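Local coordinates for regulator of G-protein signaling 1 (Homo sapiens, PDB 2BV1), which speeds up GTP hydrolysis by G protein alpha subunits, driving them into the inactive GDP-bound form and so damping G protein-coupled receptor signalling, at residues Q24-L29 with L121-S126; G40-S45 with Y127-K132. One frame throughout, in Å; residues are numbered along the deposited sequence.

Both contacts lie in the RGS domain and share helix 112-131. Contact 1 sets helix 26-31 against its middle turns. Contact 2 sets helix 33-45 against its last turns. Their centres are about 10 Å apart, and they touch directly. Tyr-127 N probably bonds to Met-122 O at 2.9 Å, a bond of the wider turn that runs from one contact into the next. Tyr-127 also reaches back to the start of helix 26-31, where its OH probably bonds to Ser-25 O at 3.3 Å; the hydroxyl also hydrogen-bonds to Trp-22 O. Helices 26-31 and 33-45 are consecutive in the chain, and helix 112-131, from much later, packs against both.

Contact 1 of 2, residues Q24-L29 with L121-S126; sequences QSLEKL and LMEKDS
Glu-123 meets Leu-26 with its base and reaches it again, through water, with its tip. Its CB lies 3.9 Å from Leu-26 CD2, an apolar touch. CG then stands anti to the backbone N (chi1 -162°), and the chain stays extended beyond it. This carries the carboxylate toward the start of helix 26-31. There OE2 accepts a hydrogen bond from a water at 2.7 Å. The same water accepts from Leu-26 N at 2.9 Å. Leu-26 is the first residue of its helix, so its N-H has no turn before it to bond to, and the water serves it. A carboxylate one water away from a helix N-terminus probably suits the helix dipole.

The apolar half of the contact rests on one methyl. Leu-26 CD2 sits 3.6 Å from Glu-123 N and 3.8 Å from Met-122 CB. It thus packs on backbone as well as side chain. Met-122 offers only its CB here; its longer chain goes on to Ile-52 and Trp-55.

Just before Leu-26, Ser-25 is the N-cap. Its OG accepts from Lys-28 N at 3.1 Å, with an N-H...O angle of 154°. This capping bond fixes the helix start from which Leu-26 points to its partners.

Two further helices, 33-45 and 50-62, border the contact. Leu-26 touches Phe-39 of helix 33-45, besides Tyr-119 and Tyr-127 of its partner helix. Met-122 also touches helix 50-62, so one side chain of helix 112-131 meets both neighbours.

Contact 2 of 2, residues G40-S45 with Y127-K132; sequences GSFLKS and YPRFLK
Phe-42 lays one face of its ring over the backbone of Phe-130. Phe-130 CA lies 3.8 Å from the ring centroid and 17° off the ring normal, a CH-pi contact. The touch is offset toward the rim: Phe-42 CZ is 3.6 Å from Phe-130 N. The ring gets there because CG is anti to the backbone N (chi1 167°), which sends it out from helix 33-45 to helix 112-131.

The Phe-130 ring turns back toward the base of Phe-42. Its CD1 is 3.7 Å from Phe-42 CB. The ring planes make an angle of 57° and the centroids are 5.5 Å apart, so the pair is neither a stack nor T-shaped.

Arg-129 comes in at the edge of the Phe-42 ring, near its plane. Its CG is 3.9 Å from Phe-42 CZ. The aliphatic part does the touching, while the charged end forms salt bridges with Glu-46 and Asp-125. Behind Phe-42, Ser-45 OG donates to Phe-42 O at 2.7 Å, a side-chain bond back onto its own helix.

Were Phe-42 an alanine, the face over Phe-130 CA would be lost, which would probably open a gap there and leave the Arg-129 methylenes without their apolar neighbour.

Further rings and side chains extend the packing. Phe-130 meets Phe-39 edge-to-face and also touches Tyr-136. Phe-42 and Phe-130 both touch Ile-135 of helix 134-142. This is packing of the all-helical RGS domain, in which helices from the N-terminal and C-terminal parts come together in one subdomain.

Contact 1 of 2, residues Q24-L29 with L121-S126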
loop_
_atom_site.group_PDB
_atom_site.type_symbol
_atom_site.label_atom_id
_atom_site.label_comp_id
_atom_site.label_asym_id
_atom_site.label_seq_id
_atom_site.Cartn_x
_atom_site.Cartn_y
_atom_site.Cartn_z
ATOM N N GLN A 24 7.554 6.768 13.330
ATOM C CA GLN A 24 7.314 5.792 14.375
ATOM C C GLN A 24 6.988 4.370 13.832
ATOM O O GLN A 24 7.479 3.379 14.362
ATOM C CB GLN A 24 6.255 6.293 15.361
ATOM C CG GLN A 24 6.751 7.556 16.180
ATOM C CD GLN A 24 7.640 7.230 17.419
ATOM O OE1 GLN A 24 8.861 6.977 17.318
ATOM N NE2 GLN A 24 7.030 7.299 18.598
ATOM N N SER A 25 6.167 4.291 12.796
ATOM C CA SER A 25 5.799 3.029 12.187
ATOM C C SER A 25 5.149 3.303 10.862
ATOM O O SER A 25 4.591 4.392 10.656
ATOM C CB SER A 25 4.853 2.210 13.075
ATOM O OG SER A 25 3.563 2.774 13.132
ATOM N N LEU A 26 5.253 2.336 9.958
ATOM C CA LEU A 26 4.622 2.454 8.683
ATOM C C LEU A 26 3.101 2.676 8.918
ATOM O O LEU A 26 2.442 3.451 8.201
ATOM C CB LEU A 26 4.902 1.201 7.838
ATOM C CG LEU A 26 4.165 1.086 6.491
ATOM C CD1 LEU A 26 4.500 2.206 5.564
ATOM C CD2 LEU A 26 4.516 -0.258 5.888
ATOM N N GLU A 27 2.570 1.996 9.923
ATOM C CA GLU A 27 1.167 2.116 10.257
ATOM C C GLU A 27 0.754 3.575 10.574
ATOM O O GLU A 27 -0.303 3.969 10.146
ATOM C CB GLU A 27 0.766 1.153 11.369
ATOM C CG GLU A 27 -0.676 1.285 11.807
ATOM C CD GLU A 27 -1.023 0.351 12.956
ATOM O OE1 GLU A 27 -0.108 -0.299 13.509
ATOM O OE2 GLU A 27 -2.213 0.256 13.300
ATOM N N LYS A 28 1.568 4.357 11.295
ATOM C CA LYS A 28 1.251 5.776 11.534
ATOM C C LYS A 28 1.373 6.581 10.246
ATOM O O LYS A 28 0.539 7.438 9.963
ATOM C CB LYS A 28 2.129 6.408 12.618
ATOM C CG LYS A 28 2.083 5.692 13.938
ATOM C CD LYS A 28 2.354 6.646 15.094
ATOM C CE LYS A 28 2.453 5.911 16.416
ATOM N NZ LYS A 28 2.226 6.865 17.519
ATOM N N LEU A 29 2.377 6.299 9.433
ATOM C CA LEU A 29 2.480 6.995 8.159
ATOM C C LEU A 29 1.207 6.757 7.283
ATOM O O LEU A 29 0.625 7.709 6.706
ATOM C CB LEU A 29 3.748 6.543 7.410
ATOM C CG LEU A 29 3.982 7.038 5.980
ATOM C CD1 LEU A 29 4.187 8.564 5.883
ATOM C CD2 LEU A 29 5.169 6.285 5.406
ATOM N N LEU A 121 6.919 -5.942 2.927
ATOM C CA LEU A 121 7.897 -5.490 1.961
ATOM C C LEU A 121 8.152 -3.974 2.076
ATOM O O LEU A 121 9.308 -3.490 1.970
ATOM C CB LEU A 121 7.492 -5.826 0.524
ATOM C CG LEU A 121 7.703 -7.187 -0.134
ATOM C CD1 LEU A 121 7.474 -7.007 -1.647
ATOM C CD2 LEU A 121 9.072 -7.823 0.127
ATOM N N MET A 122 7.069 -3.239 2.234
ATOM C CA MET A 122 7.147 -1.783 2.474
ATOM C C MET A 122 7.825 -1.494 3.842
ATOM O O MET A 122 8.751 -0.738 3.943
ATOM C CB MET A 122 5.744 -1.178 2.423
ATOM C CG MET A 122 5.144 -1.114 1.011
ATOM S SD MET A 122 3.635 -0.079 0.824
ATOM C CE MET A 122 2.498 -0.847 1.908
ATOM N N GLU A 123 7.361 -2.139 4.885
ATOM C CA GLU A 123 7.883 -1.881 6.236
ATOM C C GLU A 123 9.377 -2.055 6.327
ATOM O O GLU A 123 10.035 -1.264 6.955
ATOM C CB GLU A 123 7.180 -2.739 7.258
ATOM C CG GLU A 123 7.309 -2.278 8.697
ATOM C CD GLU A 123 6.356 -3.014 9.673
ATOM O OE1 GLU A 123 5.902 -4.166 9.391
ATOM O OE2 GLU A 123 6.011 -2.416 10.727
ATOM N N LYS A 124 9.906 -3.061 5.647
ATOM C CA LYS A 124 11.273 -3.465 5.792
ATOM C C LYS A 124 12.197 -2.891 4.740
ATOM O O LYS A 124 13.368 -2.793 4.965
ATOM C CB LYS A 124 11.368 -4.983 5.796
ATOM C CG LYS A 124 10.626 -5.614 6.964
ATOM C CD LYS A 124 10.881 -4.866 8.314
ATOM C CE LYS A 124 10.614 -5.785 9.511
ATOM N NZ LYS A 124 9.637 -5.215 10.493
ATOM N N ASP A 125 11.675 -2.426 3.625
ATOM C CA ASP A 125 12.531 -1.941 2.551
ATOM C C ASP A 125 12.300 -0.451 2.198
ATOM O O ASP A 125 13.128 0.405 2.462
ATOM C CB ASP A 125 12.267 -2.860 1.344
ATOM C CG ASP A 125 13.010 -2.441 0.090
ATOM O OD1 ASP A 125 14.165 -2.009 0.182
ATOM O OD2 ASP A 125 12.408 -2.525 -1.010
ATOM N N SER A 126 11.157 -0.127 1.615
ATOM C CA SER A 126 10.989 1.211 1.052
ATOM C C SER A 126 10.618 2.263 2.128
ATOM O O SER A 126 10.986 3.418 1.977
ATOM C CB SER A 126 9.952 1.203 -0.067
ATOM O OG SER A 126 8.730 0.744 0.412
HETATM O O HOH W 1 6.919 0.123 10.744
#

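Contact 2 of 2, residues G40-S45 with Y127-K132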
loop_
_atom_site.group_PDB
_atom_site.type_symbol
_atom_site.label_atom_id
_atom_site.label_comp_id
_atom_site.label_asym_id
_atom_site.label_seq_id
_atom_site.Cartn_x
_atom_site.Cartn_y
_atom_site.Cartn_z
ATOM N N GLY A 40 3.557 7.635 -1.146
ATOM C CA GLY A 40 3.174 7.345 -2.503
ATOM C C GLY A 40 4.020 8.002 -3.563
ATOM O O GLY A 40 4.411 7.346 -4.540
ATOM N N SER A 41 4.252 9.326 -3.416
ATOM C CA SER A 41 5.032 10.058 -4.382
ATOM C C SER A 41 6.474 9.532 -4.439
ATOM O O SER A 41 7.050 9.391 -5.501
ATOM C CB SER A 41 5.041 11.561 -4.044
ATOM O OG SER A 41 3.700 12.060 -3.950
ATOM N N PHE A 42 7.052 9.265 -3.281
ATOM C CA PHE A 42 8.422 8.662 -3.195
ATOM C C PHE A 42 8.503 7.265 -3.848
ATOM O O PHE A 42 9.410 6.985 -4.596
ATOM C CB PHE A 42 8.903 8.615 -1.710
ATOM C CG PHE A 42 10.121 7.752 -1.491
ATOM C CD1 PHE A 42 11.391 8.266 -1.671
ATOM C CD2 PHE A 42 9.993 6.425 -1.061
ATOM C CE1 PHE A 42 12.519 7.481 -1.451
ATOM C CE2 PHE A 42 11.109 5.644 -0.846
ATOM C CZ PHE A 42 12.365 6.172 -1.027
ATOM N N LEU A 43 7.506 6.423 -3.607
ATOM C CA LEU A 43 7.439 5.096 -4.240
ATOM C C LEU A 43 7.333 5.223 -5.755
ATOM O O LEU A 43 8.024 4.514 -6.504
ATOM C CB LEU A 43 6.281 4.274 -3.665
ATOM C CG LEU A 43 6.281 3.915 -2.159
ATOM C CD1 LEU A 43 5.145 3.018 -1.876
ATOM C CD2 LEU A 43 7.609 3.249 -1.703
ATOM N N LYS A 44 6.509 6.173 -6.221
ATOM C CA LYS A 44 6.365 6.432 -7.634
ATOM C C LYS A 44 7.710 6.865 -8.220
ATOM O O LYS A 44 8.132 6.320 -9.225
ATOM C CB LYS A 44 5.233 7.462 -7.914
ATOM C CG LYS A 44 4.366 7.090 -9.106
ATOM C CD LYS A 44 3.074 7.935 -9.297
ATOM C CE LYS A 44 2.428 7.651 -10.659
ATOM N NZ LYS A 44 1.557 6.410 -10.676
ATOM N N SER A 45 8.421 7.780 -7.572
ATOM C CA SER A 45 9.780 8.124 -8.040
ATOM C C SER A 45 10.769 6.940 -8.086
ATOM O O SER A 45 11.765 7.013 -8.811
ATOM C CB SER A 45 10.402 9.304 -7.248
ATOM O OG SER A 45 10.625 9.040 -5.860
ATOM N N TYR A 127 9.910 1.864 3.187
ATOM C CA TYR A 127 9.592 2.753 4.283
ATOM C C TYR A 127 10.861 3.328 4.989
ATOM O O TYR A 127 10.967 4.559 5.116
ATOM C CB TYR A 127 8.650 2.092 5.257
ATOM C CG TYR A 127 8.428 2.802 6.554
ATOM C CD1 TYR A 127 7.788 4.046 6.593
ATOM C CD2 TYR A 127 8.820 2.223 7.758
ATOM C CE1 TYR A 127 7.575 4.689 7.820
ATOM C CE2 TYR A 127 8.625 2.847 8.950
ATOM C CZ TYR A 127 7.983 4.099 8.982
ATOM O OH TYR A 127 7.796 4.698 10.195
ATOM N N PRO A 128 11.805 2.468 5.434
ATOM C CA PRO A 128 13.063 3.025 5.943
ATOM C C PRO A 128 13.795 3.964 4.976
ATOM O O PRO A 128 14.305 4.986 5.412
ATOM C CB PRO A 128 13.923 1.771 6.245
ATOM C CG PRO A 128 12.909 0.678 6.468
ATOM C CD PRO A 128 11.728 1.006 5.625
ATOM N N ARG A 129 13.856 3.622 3.696
ATOM C CA ARG A 129 14.516 4.461 2.697
ATOM C C ARG A 129 13.837 5.819 2.564
ATOM O O ARG A 129 14.510 6.845 2.459
ATOM C CB ARG A 129 14.494 3.772 1.339
ATOM C CG ARG A 129 15.478 4.304 0.314
ATOM C CD ARG A 129 15.794 3.280 -0.775
ATOM N NE ARG A 129 14.610 2.569 -1.287
ATOM C CZ ARG A 129 14.341 1.291 -1.053
ATOM N NH1 ARG A 129 15.127 0.552 -0.266
ATOM N NH2 ARG A 129 13.269 0.739 -1.591
ATOM N N PHE A 130 12.507 5.805 2.559
ATOM C CA PHE A 130 11.699 7.034 2.537
ATOM C C PHE A 130 12.057 7.986 3.695
ATOM O O PHE A 130 12.154 9.241 3.514
ATOM C CB PHE A 130 10.247 6.655 2.651
ATOM C CG PHE A 130 9.341 7.802 2.915
ATOM C CD1 PHE A 130 9.132 8.781 1.938
ATOM C CD2 PHE A 130 8.657 7.883 4.105
ATOM C CE1 PHE A 130 8.277 9.831 2.180
ATOM C CE2 PHE A 130 7.814 8.931 4.348
ATOM C CZ PHE A 130 7.615 9.904 3.379
ATOM N N LEU A 131 12.245 7.397 4.877
ATOM C CA LEU A 131 12.538 8.198 6.044
ATOM C C LEU A 131 13.893 8.828 5.969
ATOM O O LEU A 131 14.180 9.743 6.722
ATOM C CB LEU A 131 12.381 7.390 7.336
ATOM C CG LEU A 131 10.997 6.840 7.685
ATOM C CD1 LEU A 131 11.072 5.974 8.902
ATOM C CD2 LEU A 131 10.008 7.991 7.904
ATOM N N LYS A 132 14.749 8.324 5.068
ATOM C CA LYS A 132 16.035 8.958 4.775
ATOM C C LYS A 132 16.046 9.761 3.480
ATOM O O LYS A 132 17.105 10.235 3.070
ATOM C CB LYS A 132 17.176 7.925 4.756
ATOM C CG LYS A 132 17.420 7.266 6.110
ATOM C CD LYS A 132 18.371 6.078 6.011
#